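Muconolactone isomerase-like protein (Thermus thermophilus, PDB 1VDH) catalyses the peroxide-dependent decarboxylation of Fe-coproporphyrin III to heme b, the last step of coproporphyrin-dependent heme biosynthesis. Local coordinates at residues K45-E50 with E90-R95; R49-L54 with N78-L83; A27-F30 with A36-D39; V17-R22 with G199-S204. One frame throughout, in Å; residues are numbered along the deposited sequence.

The chain enters through strand 10-24, which carries one half of interaction 4. Helix 26-31 follows, and interaction 3 closes a short loop by joining it to the start of helix 34-56. Farther along that helix, interactions 1 and 2 begin on segments sharing Arg49 and Glu50. Interaction 2 closes first, on strand 74-80, and interaction 1 next, on helix 83-95. Apart from the shared start, the loop of interaction 2 lies within that of interaction 1; interaction 3 precedes both. Interaction 4 closes last, at 199-204, enclosing all three. Together they tie outer helices to each other and to the sheet, and join two strands across its interior. Ser94 OG of interaction 1 probably hydrogen-bonds Arg22 NH2 of interaction 4.

Interaction 1: residues K45-E50 with E90-R95; sequences KGLVRE and EARLSR
Leu47 and Glu50, one helical turn apart, meet Arg92 and Leu93 on a second helix. The two segments run nearly antiparallel, at 170°, with axes 10.8 Å apart. In Leu47, CG is anti to the backbone N (chi1 176°), which carries the branch toward the second helix; its two methyls then meet different neighbours. CD1 touches Arg92 CB at 3.7 Å and also lies over the centre of one guanidinium face. CD2 reaches the backbone of Leu93, 3.7 Å from its CA, and packs more loosely on its CB.

Arg92 is folded rather than extended. Its chain bends at both chi2 and chi3, which brings the guanidinium back over Leu47 and up to Glu50. Glu50 is extended beyond CG and crosses Arg92 at about a right angle. The salt bridge has two unequal arms. Arg92 NH2 bonds Glu50 OE1 at 3.0 Å, close to the guanidinium plane, on the syn side of OE1 but tilted out of the carboxylate plane. Arg92 NH1 to Glu50 OE2 is also 3.0 Å, but the bond is bent and weak. The two planes are 50° apart, so the two terminal nitrogens grip the carboxylate with a twist rather than flat.

On its other sides, helix 83-95 packs against strand 10-24, where Leu93 touches Asp20 and Arg22. Val48 meets Tyr62 and Ile64 of strand 61-67. The contact thus joins two outer helices by a buried leucine pair with an ion pair at its partly exposed margin. The methyl under the guanidinium and the two-armed grip probably limit how freely Arg92 can turn.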
loop_
_atom_site.group_PDB
_atom_site.type_symbol
_atom_site.label_atom_id
_atom_site.label_comp_id
_atom_site.label_asym_id
_atom_site.label_seq_id
_atom_site.Cartn_x
_atom_site.Cartn_y
_atom_site.Cartn_z
ATOM N N LYS A 45 -29.706 18.628 6.895
ATOM C CA LYS A 45 -30.304 19.670 6.062
ATOM C C LYS A 45 -29.924 21.050 6.585
ATOM O O LYS A 45 -29.646 21.960 5.806
ATOM C CB LYS A 45 -31.831 19.539 6.016
ATOM C CG LYS A 45 -32.335 18.410 5.131
ATOM C CD LYS A 45 -33.830 18.542 4.855
ATOM C CE LYS A 45 -34.654 18.448 6.130
ATOM N NZ LYS A 45 -36.118 18.536 5.851
ATOM N N GLY A 46 -29.907 21.194 7.909
ATOM C CA GLY A 46 -29.537 22.462 8.516
ATOM C C GLY A 46 -28.114 22.850 8.144
ATOM O O GLY A 46 -27.838 24.009 7.843
ATOM N N LEU A 47 -27.209 21.873 8.160
ATOM C CA LEU A 47 -25.815 22.120 7.804
ATOM C C LEU A 47 -25.683 22.512 6.326
ATOM O O LEU A 47 -25.027 23.504 5.996
ATOM C CB LEU A 47 -24.962 20.881 8.098
ATOM C CG LEU A 47 -23.486 20.958 7.694
ATOM C CD1 LEU A 47 -22.807 22.164 8.348
ATOM C CD2 LEU A 47 -22.792 19.666 8.076
ATOM N N VAL A 48 -26.313 21.728 5.452
ATOM C CA VAL A 48 -26.282 21.971 4.008
ATOM C C VAL A 48 -26.925 23.317 3.671
ATOM O O VAL A 48 -26.541 23.975 2.704
ATOM C CB VAL A 48 -26.989 20.830 3.237
ATOM C CG1 VAL A 48 -27.033 21.134 1.739
ATOM C CG2 VAL A 48 -26.257 19.514 3.476
ATOM N N ARG A 49 -27.892 23.727 4.487
ATOM C CA ARG A 49 -28.570 25.005 4.300
ATOM C C ARG A 49 -27.565 26.138 4.517
ATOM O O ARG A 49 -27.581 27.133 3.797
ATOM C CB ARG A 49 -29.748 25.127 5.272
ATOM C CG ARG A 49 -30.564 26.399 5.121
ATOM C CD ARG A 49 -31.900 26.283 5.848
ATOM N NE ARG A 49 -31.742 26.108 7.291
ATOM C CZ ARG A 49 -32.323 25.145 8.004
ATOM N NH1 ARG A 49 -32.118 25.078 9.314
ATOM N NH2 ARG A 49 -33.091 24.235 7.411
ATOM N N GLU A 50 -26.675 25.966 5.494
ATOM C CA GLU A 50 -25.646 26.962 5.784
ATOM C C GLU A 50 -24.728 27.130 4.574
ATOM O O GLU A 50 -24.373 28.249 4.203
ATOM C CB GLU A 50 -24.821 26.550 7.010
ATOM C CG GLU A 50 -25.606 26.564 8.321
ATOM C CD GLU A 50 -24.798 26.079 9.518
ATOM O OE1 GLU A 50 -25.423 25.610 10.488
ATOM O OE2 GLU A 50 -23.549 26.165 9.499
ATOM N N GLU A 90 -15.854 20.947 7.453
ATOM C CA GLU A 90 -15.369 19.594 7.647
ATOM C C GLU A 90 -15.644 19.088 9.066
ATOM O O GLU A 90 -16.094 17.956 9.257
ATOM C CB GLU A 90 -13.872 19.576 7.348
ATOM C CG GLU A 90 -13.175 18.274 7.598
ATOM C CD GLU A 90 -11.707 18.356 7.252
ATOM O OE1 GLU A 90 -11.291 17.656 6.314
ATOM O OE2 GLU A 90 -10.978 19.136 7.903
ATOM N N ALA A 91 -15.369 19.932 10.058
ATOM C CA ALA A 91 -15.592 19.571 11.454
ATOM C C ALA A 91 -17.091 19.452 11.739
ATOM O O ALA A 91 -17.523 18.527 12.418
ATOM C CB ALA A 91 -14.953 20.602 12.377
ATOM N N ARG A 92 -17.872 20.383 11.200
ATOM C CA ARG A 92 -19.323 20.379 11.385
ATOM C C ARG A 92 -19.954 19.096 10.849
ATOM O O ARG A 92 -20.837 18.518 11.484
ATOM C CB ARG A 92 -19.956 21.595 10.708
ATOM C CG ARG A 92 -19.777 22.905 11.465
ATOM C CD ARG A 92 -20.537 22.896 12.786
ATOM N NE ARG A 92 -21.980 22.719 12.601
ATOM C CZ ARG A 92 -22.811 23.674 12.190
ATOM N NH1 ARG A 92 -22.353 24.888 11.912
ATOM N NH2 ARG A 92 -24.105 23.418 12.060
ATOM N N LEU A 93 -19.500 18.650 9.679
ATOM C CA LEU A 93 -20.028 17.421 9.092
ATOM C C LEU A 93 -19.642 16.227 9.960
ATOM O O LEU A 93 -20.478 15.379 10.275
ATOM C CB LEU A 93 -19.495 17.226 7.667
ATOM C CG LEU A 93 -19.933 15.959 6.921
ATOM C CD1 LEU A 93 -21.459 15.870 6.842
ATOM C CD2 LEU A 93 -19.317 15.951 5.534
ATOM N N SER A 94 -18.380 16.188 10.377
ATOM C CA SER A 94 -17.886 15.092 11.199
ATOM C C SER A 94 -18.567 14.954 12.557
ATOM O O SER A 94 -18.680 13.844 13.077
ATOM C CB SER A 94 -16.369 15.185 11.363
ATOM O OG SER A 94 -15.712 14.740 10.184
ATOM N N ARG A 95 -19.026 16.062 13.131
ATOM C CA ARG A 95 -19.699 15.980 14.427
ATOM C C ARG A 95 -21.208 15.755 14.322
ATOM O O ARG A 95 -21.877 15.533 15.332
ATOM C CB ARG A 95 -19.391 17.198 15.306
ATOM C CG ARG A 95 -19.869 18.525 14.781
ATOM C CD ARG A 95 -19.729 19.613 15.846
ATOM N NE ARG A 95 -18.354 19.771 16.318
ATOM C CZ ARG A 95 -17.553 20.786 15.995
ATOM N NH1 ARG A 95 -17.979 21.753 15.190
ATOM N NH2 ARG A 95 -16.319 20.834 16.484
#

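Interaction 2: residues R49-L54 with N78-L83; sequences REWREL and NLRPGL
Trp51 and Leu54 of helix 34-56 close over Asn78 and Arg80 of strand 74-80. The dense part lies at the indole. Asn78 brings its amide over one ring face at the six-membered end, with ND2 3.6 Å from Trp51 CZ3, and stands it nearly upright on the ring. Arg80 NH2 comes over the same indole at its five-membered end, 3.1 Å from Trp51 CD1. The guanidinium is steeply inclined to the ring, and its CZ lies 4.8 Å from the five-membered ring centroid, an off-centre cation-pi contact.

Trp51, Asn78 and Arg80 are buried, whereas Leu54, the helix's remaining contact, is partly exposed. Its CD1 lies 3.3 Å from Arg80 NE, and CD2 covers one guanidinium face near the rim.

Arg80 is bent at chi2 (-71°), and its own strand holds the charged end. NH1 gives a nearly straight bond to Leu79 O at 3.0 Å, while NH1 and NH2 both make weak bonds to Asn78 OD1. Leu86 of helix 83-95 touches both Asn78 and Arg80. The helix therefore packs on the sheet through a buried cation whose NH1 and NH2 bond strand oxygens while NE lies against the Leu54 methyls, with the indole probably adding stabilisation.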
loop_
_atom_site.group_PDB
_atom_site.type_symbol
_atom_site.label_atom_id
_atom_site.label_comp_id
_atom_site.label_asym_id
_atom_site.label_seq_id
_atom_site.Cartn_x
_atom_site.Cartn_y
_atom_site.Cartn_z
ATOM N N ARG A 49 -27.892 23.727 4.487
ATOM C CA ARG A 49 -28.570 25.005 4.300
ATOM C C ARG A 49 -27.565 26.138 4.517
ATOM O O ARG A 49 -27.581 27.133 3.797
ATOM C CB ARG A 49 -29.748 25.127 5.272
ATOM C CG ARG A 49 -30.564 26.399 5.121
ATOM C CD ARG A 49 -31.900 26.283 5.848
ATOM N NE ARG A 49 -31.742 26.108 7.291
ATOM C CZ ARG A 49 -32.323 25.145 8.004
ATOM N NH1 ARG A 49 -32.118 25.078 9.314
ATOM N NH2 ARG A 49 -33.091 24.235 7.411
ATOM N N GLU A 50 -26.675 25.966 5.494
ATOM C CA GLU A 50 -25.646 26.962 5.784
ATOM C C GLU A 50 -24.728 27.130 4.574
ATOM O O GLU A 50 -24.373 28.249 4.203
ATOM C CB GLU A 50 -24.821 26.550 7.010
ATOM C CG GLU A 50 -25.606 26.564 8.321
ATOM C CD GLU A 50 -24.798 26.079 9.518
ATOM O OE1 GLU A 50 -25.423 25.610 10.488
ATOM O OE2 GLU A 50 -23.549 26.165 9.499
ATOM N N TRP A 51 -24.350 26.011 3.959
ATOM C CA TRP A 51 -23.482 26.038 2.783
ATOM C C TRP A 51 -24.222 26.728 1.631
ATOM O O TRP A 51 -23.643 27.521 0.889
ATOM C CB TRP A 51 -23.095 24.607 2.379
ATOM C CG TRP A 51 -22.328 23.842 3.433
ATOM C CD1 TRP A 51 -21.773 24.345 4.581
ATOM C CD2 TRP A 51 -22.009 22.445 3.414
ATOM N NE1 TRP A 51 -21.126 23.347 5.271
ATOM C CE2 TRP A 51 -21.255 22.172 4.578
ATOM C CE3 TRP A 51 -22.287 21.395 2.526
ATOM C CZ2 TRP A 51 -20.773 20.891 4.877
ATOM C CZ3 TRP A 51 -21.807 20.119 2.823
ATOM C CH2 TRP A 51 -21.059 19.881 3.990
ATOM N N ARG A 52 -25.517 26.446 1.523
ATOM C CA ARG A 52 -26.368 27.027 0.490
ATOM C C ARG A 52 -26.418 28.553 0.630
ATOM O O ARG A 52 -26.189 29.277 -0.334
ATOM C CB ARG A 52 -27.777 26.442 0.604
ATOM C CG ARG A 52 -28.692 26.746 -0.567
ATOM C CD ARG A 52 -30.142 26.345 -0.277
ATOM N NE ARG A 52 -30.269 25.003 0.292
ATOM C CZ ARG A 52 -30.014 23.871 -0.360
ATOM N NH1 ARG A 52 -29.611 23.900 -1.625
ATOM N NH2 ARG A 52 -30.171 22.704 0.254
ATOM N N GLU A 53 -26.683 29.029 1.846
ATOM C CA GLU A 53 -26.762 30.464 2.119
ATOM C C GLU A 53 -25.435 31.160 1.832
ATOM O O GLU A 53 -25.398 32.265 1.294
ATOM C CB GLU A 53 -27.195 30.702 3.568
ATOM C CG GLU A 53 -28.606 30.194 3.865
ATOM C CD GLU A 53 -28.999 30.294 5.335
ATOM O OE1 GLU A 53 -30.207 30.152 5.629
ATOM O OE2 GLU A 53 -28.113 30.502 6.197
ATOM N N LEU A 54 -24.347 30.482 2.170
ATOM C CA LEU A 54 -22.998 30.990 1.950
ATOM C C LEU A 54 -22.735 31.101 0.434
ATOM O O LEU A 54 -22.127 32.063 -0.048
ATOM C CB LEU A 54 -22.030 30.028 2.643
ATOM C CG LEU A 54 -20.514 30.130 2.648
ATOM C CD1 LEU A 54 -19.989 29.456 3.911
ATOM C CD2 LEU A 54 -19.959 29.450 1.413
ATOM N N ASN A 78 -16.588 21.253 -1.184
ATOM C CA ASN A 78 -16.760 22.620 -0.704
ATOM C C ASN A 78 -15.618 23.524 -1.126
ATOM O O ASN A 78 -14.457 23.108 -1.153
ATOM C CB ASN A 78 -16.882 22.650 0.826
ATOM C CG ASN A 78 -18.294 22.403 1.303
ATOM O OD1 ASN A 78 -19.143 23.294 1.243
ATOM N ND2 ASN A 78 -18.553 21.198 1.799
ATOM N N LEU A 79 -15.966 24.752 -1.499
ATOM C CA LEU A 79 -14.989 25.759 -1.898
ATOM C C LEU A 79 -15.247 26.990 -1.033
ATOM O O LEU A 79 -16.400 27.359 -0.813
ATOM C CB LEU A 79 -15.125 26.118 -3.384
ATOM C CG LEU A 79 -14.623 25.091 -4.406
ATOM C CD1 LEU A 79 -15.685 24.033 -4.658
ATOM C CD2 LEU A 79 -14.259 25.793 -5.713
ATOM N N ARG A 80 -14.178 27.590 -0.510
ATOM C CA ARG A 80 -14.289 28.765 0.362
ATOM C C ARG A 80 -13.100 29.697 0.120
ATOM O O ARG A 80 -12.108 29.296 -0.489
ATOM C CB ARG A 80 -14.282 28.335 1.837
ATOM C CG ARG A 80 -15.394 27.384 2.273
ATOM C CD ARG A 80 -16.765 28.053 2.315
ATOM N NE ARG A 80 -17.741 27.189 2.977
ATOM C CZ ARG A 80 -18.438 26.227 2.378
ATOM N NH1 ARG A 80 -18.298 25.997 1.076
ATOM N NH2 ARG A 80 -19.217 25.434 3.102
ATOM N N PRO A 81 -13.188 30.957 0.593
ATOM C CA PRO A 81 -12.116 31.950 0.429
ATOM C C PRO A 81 -10.832 31.635 1.215
ATOM O O PRO A 81 -9.827 32.328 1.059
ATOM C CB PRO A 81 -12.762 33.245 0.940
ATOM C CG PRO A 81 -14.219 33.025 0.724
ATOM C CD PRO A 81 -14.393 31.593 1.155
ATOM N N GLY A 82 -10.867 30.595 2.047
ATOM C CA GLY A 82 -9.693 30.226 2.828
ATOM C C GLY A 82 -9.795 28.843 3.450
ATOM O O GLY A 82 -10.804 28.156 3.271
ATOM N N LEU A 83 -8.768 28.439 4.197
ATOM C CA LEU A 83 -8.760 27.126 4.845
ATOM C C LEU A 83 -9.696 27.041 6.049
ATOM O O LEU A 83 -10.370 26.029 6.247
ATOM C CB LEU A 83 -7.337 26.740 5.272
ATOM C CG LEU A 83 -7.161 25.434 6.061
ATOM C CD1 LEU A 83 -7.685 24.238 5.272
ATOM C CD2 LEU A 83 -5.686 25.240 6.413
#

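Interaction 3: residues A27-F30 with A36-D39; sequences ARWF and ARED
Two consecutive helices, 26-31 and 34-56, joined by a short connection, pack on each other here, with the Arg37 side chain between them, along one face of the Trp29 indole. Arg37 CG stands almost squarely over the six-membered ring, 4.0 Å from its centroid and 6° off the normal, a CH-pi contact. CB lies over the same face, 3.8 Å from Trp29 CH2. Trp29 CG is anti to the backbone N (chi1 174°), which swings the indole across to the second helix. Trp29 CD1 lies over the centre of one face of the Phe30 ring.

The polar end of Arg37 bends at chi3. Its guanidinium is turned 72° from the indole plane, and Phe30 CA covers one guanidinium face. Outside the two segments, Leu247 O accepts hydrogen bonds from both Arg37 NH1 and Trp29 NE1, tying in the C-terminal tail. Tyr101 and Phe98 meet the indole edge-to-face. A serine in place of Trp29 would probably open a gap beside the Arg37 chain and leave Leu247 O without one of its donors. Arg37 NE is buried with no polar partner, although Trp29 O lies 3.6 Å from NE and 3.3 Å from Arg37 CD.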
loop_
_atom_site.group_PDB
_atom_site.type_symbol
_atom_site.label_atom_id
_atom_site.label_comp_id
_atom_site.label_asym_id
_atom_site.label_seq_id
_atom_site.Cartn_x
_atom_site.Cartn_y
_atom_site.Cartn_z
ATOM N N ALA A 27 -25.608 -0.991 6.495
ATOM C CA ALA A 27 -26.213 -1.853 7.503
ATOM C C ALA A 27 -26.684 -1.083 8.733
ATOM O O ALA A 27 -27.821 -1.255 9.176
ATOM C CB ALA A 27 -25.236 -2.949 7.913
ATOM N N ARG A 28 -25.816 -0.232 9.277
ATOM C CA ARG A 28 -26.161 0.554 10.458
ATOM C C ARG A 28 -27.207 1.626 10.189
ATOM O O ARG A 28 -28.118 1.818 10.990
ATOM C CB ARG A 28 -24.919 1.200 11.070
ATOM C CG ARG A 28 -24.160 0.310 12.042
ATOM C CD ARG A 28 -24.086 0.961 13.418
ATOM N NE ARG A 28 -23.422 2.266 13.382
ATOM C CZ ARG A 28 -23.734 3.294 14.168
ATOM N NH1 ARG A 28 -23.068 4.434 14.058
ATOM N NH2 ARG A 28 -24.715 3.191 15.057
ATOM N N TRP A 29 -27.073 2.323 9.065
ATOM C CA TRP A 29 -28.015 3.378 8.718
ATOM C C TRP A 29 -29.430 2.864 8.467
ATOM O O TRP A 29 -30.389 3.361 9.059
ATOM C CB TRP A 29 -27.531 4.156 7.494
ATOM C CG TRP A 29 -28.536 5.160 7.012
ATOM C CD1 TRP A 29 -29.313 5.072 5.891
ATOM C CD2 TRP A 29 -28.883 6.397 7.645
ATOM N NE1 TRP A 29 -30.124 6.179 5.787
ATOM C CE2 TRP A 29 -29.878 7.010 6.849
ATOM C CE3 TRP A 29 -28.447 7.050 8.808
ATOM C CZ2 TRP A 29 -30.444 8.247 7.176
ATOM C CZ3 TRP A 29 -29.012 8.284 9.133
ATOM C CH2 TRP A 29 -29.998 8.866 8.318
ATOM N N PHE A 30 -29.556 1.879 7.583
ATOM C CA PHE A 30 -30.862 1.327 7.240
ATOM C C PHE A 30 -31.510 0.460 8.322
ATOM O O PHE A 30 -32.689 0.119 8.221
ATOM C CB PHE A 30 -30.792 0.594 5.893
ATOM C CG PHE A 30 -30.582 1.520 4.719
ATOM C CD1 PHE A 30 -29.303 1.768 4.228
ATOM C CD2 PHE A 30 -31.662 2.175 4.129
ATOM C CE1 PHE A 30 -29.100 2.658 3.172
ATOM C CE2 PHE A 30 -31.470 3.067 3.072
ATOM C CZ PHE A 30 -30.187 3.311 2.593
ATOM N N ALA A 36 -34.271 8.169 14.694
ATOM C CA ALA A 36 -32.844 8.494 14.673
ATOM C C ALA A 36 -32.439 8.965 13.277
ATOM O O ALA A 36 -31.728 9.958 13.128
ATOM C CB ALA A 36 -32.019 7.277 15.081
ATOM N N ARG A 37 -32.915 8.256 12.259
ATOM C CA ARG A 37 -32.616 8.600 10.876
ATOM C C ARG A 37 -33.188 9.972 10.526
ATOM O O ARG A 37 -32.487 10.814 9.959
ATOM C CB ARG A 37 -33.160 7.523 9.932
ATOM C CG ARG A 37 -32.512 6.153 10.132
ATOM C CD ARG A 37 -33.220 5.065 9.337
ATOM N NE ARG A 37 -33.203 5.346 7.904
ATOM C CZ ARG A 37 -33.906 4.675 6.995
ATOM N NH1 ARG A 37 -33.824 5.015 5.718
ATOM N NH2 ARG A 37 -34.684 3.659 7.359
ATOM N N GLU A 38 -34.447 10.208 10.902
ATOM C CA GLU A 38 -35.103 11.485 10.632
ATOM C C GLU A 38 -34.380 12.636 11.327
ATOM O O GLU A 38 -34.184 13.697 10.736
ATOM C CB GLU A 38 -36.572 11.452 11.078
ATOM C CG GLU A 38 -37.449 10.454 10.326
ATOM C CD GLU A 38 -37.551 10.734 8.832
ATOM O OE1 GLU A 38 -37.444 11.910 8.420
ATOM O OE2 GLU A 38 -37.755 9.767 8.065
ATOM N N ASP A 39 -33.984 12.415 12.579
ATOM C CA ASP A 39 -33.266 13.429 13.351
ATOM C C ASP A 39 -31.926 13.765 12.692
ATOM O O ASP A 39 -31.544 14.934 12.597
ATOM C CB ASP A 39 -33.036 12.952 14.792
ATOM C CG ASP A 39 -34.325 12.893 15.613
ATOM O OD1 ASP A 39 -35.338 13.499 15.204
ATOM O OD2 ASP A 39 -34.322 12.236 16.675
#

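Interaction 4: residues V17-R22 with G199-S204; sequences VLHDFR and GVDLFS
Hydrogen bonding joins the two strands through one pair, His19 and Asp201. NE2 of His19 donates to OD1 of Asp201 at 2.6 Å, a short bond with an angle of 163°. The oxygen uses its syn lone pair and lies in the imidazole plane. Ring and carboxylate are nearly coplanar, 4° apart, and the side chains come from opposite directions. Asp201 OD2 sits 3.0 Å from His19 CE1, so the carboxylate lies along the ring edge.

Stacking and packing surround this bond. Phe144 stacks on the His19 ring and also touches Asp201, while Leu77 packs against His19. With Asp201 changed to an alanine, His19 NE2 would probably lose its acceptor and the imidazole would be less restrained in rotation.

Charge pairing lies within 17-22. Arg22 grips Asp20 side-on: NE bonds OD1 at 2.8 Å and NH2 bonds OD2 at 2.9 Å. Arg22 NH2 also reaches Ser94 of helix 83-95.

Strands 10-24 and 198-204 are not paired neighbours, so the His-carboxylate bond spans the sheet interior. The side chain of Asp201 is about 7 Å from that of Gln185, a predicted coproheme-binding residue. This bridge lies within one chain's curled sheet, in the chlorite dismutase family of the dimeric alpha-beta barrel clan.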
loop_
_atom_site.group_PDB
_atom_site.type_symbol
_atom_site.label_atom_id
_atom_site.label_comp_id
_atom_site.label_asym_id
_atom_site.label_seq_id
_atom_site.Cartn_x
_atom_site.Cartn_y
_atom_site.Cartn_z
ATOM N N VAL A 17 -10.243 24.623 -1.837
ATOM C CA VAL A 17 -11.137 23.514 -2.120
ATOM C C VAL A 17 -10.916 22.296 -1.236
ATOM O O VAL A 17 -9.779 21.895 -0.984
ATOM C CB VAL A 17 -10.954 23.043 -3.587
ATOM C CG1 VAL A 17 -12.048 22.069 -3.973
ATOM C CG2 VAL A 17 -10.917 24.236 -4.539
ATOM N N LEU A 18 -12.012 21.693 -0.794
ATOM C CA LEU A 18 -11.928 20.483 0.006
ATOM C C LEU A 18 -12.825 19.392 -0.567
ATOM O O LEU A 18 -14.028 19.595 -0.758
ATOM C CB LEU A 18 -12.314 20.732 1.468
ATOM C CG LEU A 18 -12.382 19.457 2.328
ATOM C CD1 LEU A 18 -10.993 18.836 2.467
ATOM C CD2 LEU A 18 -12.961 19.768 3.702
ATOM N N HIS A 19 -12.214 18.263 -0.913
ATOM C CA HIS A 19 -12.960 17.107 -1.391
ATOM C C HIS A 19 -13.034 16.212 -0.168
ATOM O O HIS A 19 -12.006 15.832 0.390
ATOM C CB HIS A 19 -12.219 16.376 -2.510
ATOM C CG HIS A 19 -12.369 17.019 -3.848
ATOM N ND1 HIS A 19 -11.639 18.125 -4.226
ATOM C CD2 HIS A 19 -13.159 16.708 -4.901
ATOM C CE1 HIS A 19 -11.971 18.465 -5.457
ATOM N NE2 HIS A 19 -12.892 17.622 -5.888
ATOM N N ASP A 20 -14.247 15.898 0.261
ATOM C CA ASP A 20 -14.442 15.062 1.433
ATOM C C ASP A 20 -15.237 13.834 1.015
ATOM O O ASP A 20 -16.459 13.900 0.860
ATOM C CB ASP A 20 -15.191 15.869 2.511
ATOM C CG ASP A 20 -15.310 15.136 3.847
ATOM O OD1 ASP A 20 -15.106 13.903 3.919
ATOM O OD2 ASP A 20 -15.630 15.813 4.842
ATOM N N PHE A 21 -14.525 12.730 0.796
ATOM C CA PHE A 21 -15.135 11.462 0.402
ATOM C C PHE A 21 -15.396 10.588 1.619
ATOM O O PHE A 21 -14.495 10.352 2.429
ATOM C CB PHE A 21 -14.217 10.688 -0.555
ATOM C CG PHE A 21 -14.054 11.329 -1.899
ATOM C CD1 PHE A 21 -14.979 11.093 -2.911
ATOM C CD2 PHE A 21 -12.951 12.134 -2.168
ATOM C CE1 PHE A 21 -14.808 11.640 -4.173
ATOM C CE2 PHE A 21 -12.769 12.691 -3.430
ATOM C CZ PHE A 21 -13.698 12.444 -4.436
ATOM N N ARG A 22 -16.609 10.055 1.713
ATOM C CA ARG A 22 -16.974 9.196 2.828
ATOM C C ARG A 22 -17.741 7.969 2.360
ATOM O O ARG A 22 -18.346 7.971 1.279
ATOM C CB ARG A 22 -17.821 9.970 3.844
ATOM C CG ARG A 22 -17.218 11.306 4.230
ATOM C CD ARG A 22 -17.190 11.513 5.724
ATOM N NE ARG A 22 -16.653 12.834 6.034
ATOM C CZ ARG A 22 -16.542 13.338 7.255
ATOM N NH1 ARG A 22 -16.925 12.629 8.309
ATOM N NH2 ARG A 22 -16.065 14.563 7.414
ATOM N N GLY A 199 -5.348 18.942 -8.259
ATOM C CA GLY A 199 -6.614 18.260 -8.119
ATOM C C GLY A 199 -7.368 18.680 -9.372
ATOM O O GLY A 199 -7.253 19.834 -9.805
ATOM N N VAL A 200 -8.082 17.751 -9.999
ATOM C CA VAL A 200 -8.842 18.073 -11.203
ATOM C C VAL A 200 -10.306 17.664 -11.065
ATOM O O VAL A 200 -10.604 16.516 -10.742
ATOM C CB VAL A 200 -8.274 17.363 -12.459
ATOM C CG1 VAL A 200 -9.079 17.765 -13.698
ATOM C CG2 VAL A 200 -6.798 17.710 -12.659
ATOM N N ASP A 201 -11.204 18.618 -11.300
ATOM C CA ASP A 201 -12.643 18.375 -11.253
ATOM C C ASP A 201 -13.234 18.615 -12.630
ATOM O O ASP A 201 -13.072 19.696 -13.201
ATOM C CB ASP A 201 -13.337 19.322 -10.277
ATOM C CG ASP A 201 -13.062 18.975 -8.843
ATOM O OD1 ASP A 201 -13.667 18.003 -8.339
ATOM O OD2 ASP A 201 -12.237 19.672 -8.227
ATOM N N LEU A 202 -13.874 17.590 -13.179
ATOM C CA LEU A 202 -14.532 17.701 -14.478
ATOM C C LEU A 202 -16.029 17.586 -14.200
ATOM O O LEU A 202 -16.445 16.790 -13.361
ATOM C CB LEU A 202 -14.091 16.568 -15.418
ATOM C CG LEU A 202 -12.588 16.391 -15.695
ATOM C CD1 LEU A 202 -12.377 15.255 -16.700
ATOM C CD2 LEU A 202 -11.987 17.685 -16.224
ATOM N N PHE A 203 -16.828 18.405 -14.879
ATOM C CA PHE A 203 -18.275 18.390 -14.702
ATOM C C PHE A 203 -18.932 18.206 -16.062
ATOM O O PHE A 203 -18.550 18.864 -17.034
ATOM C CB PHE A 203 -18.749 19.701 -14.071
ATOM C CG PHE A 203 -18.124 19.997 -12.736
ATOM C CD1 PHE A 203 -18.559 19.346 -11.588
ATOM C CD2 PHE A 203 -17.110 20.940 -12.627
ATOM C CE1 PHE A 203 -17.994 19.634 -10.343
ATOM C CE2 PHE A 203 -16.536 21.236 -11.388
ATOM C CZ PHE A 203 -16.981 20.582 -10.245
ATOM N N SER A 204 -19.929 17.327 -16.128
ATOM C CA SER A 204 -20.622 17.049 -17.387
ATOM C C SER A 204 -21.959 16.381 -17.118
ATOM O O SER A 204 -22.172 15.823 -16.044
ATOM C CB SER A 204 -19.769 16.111 -18.256
ATOM O OG SER A 204 -20.354 15.909 -19.536
#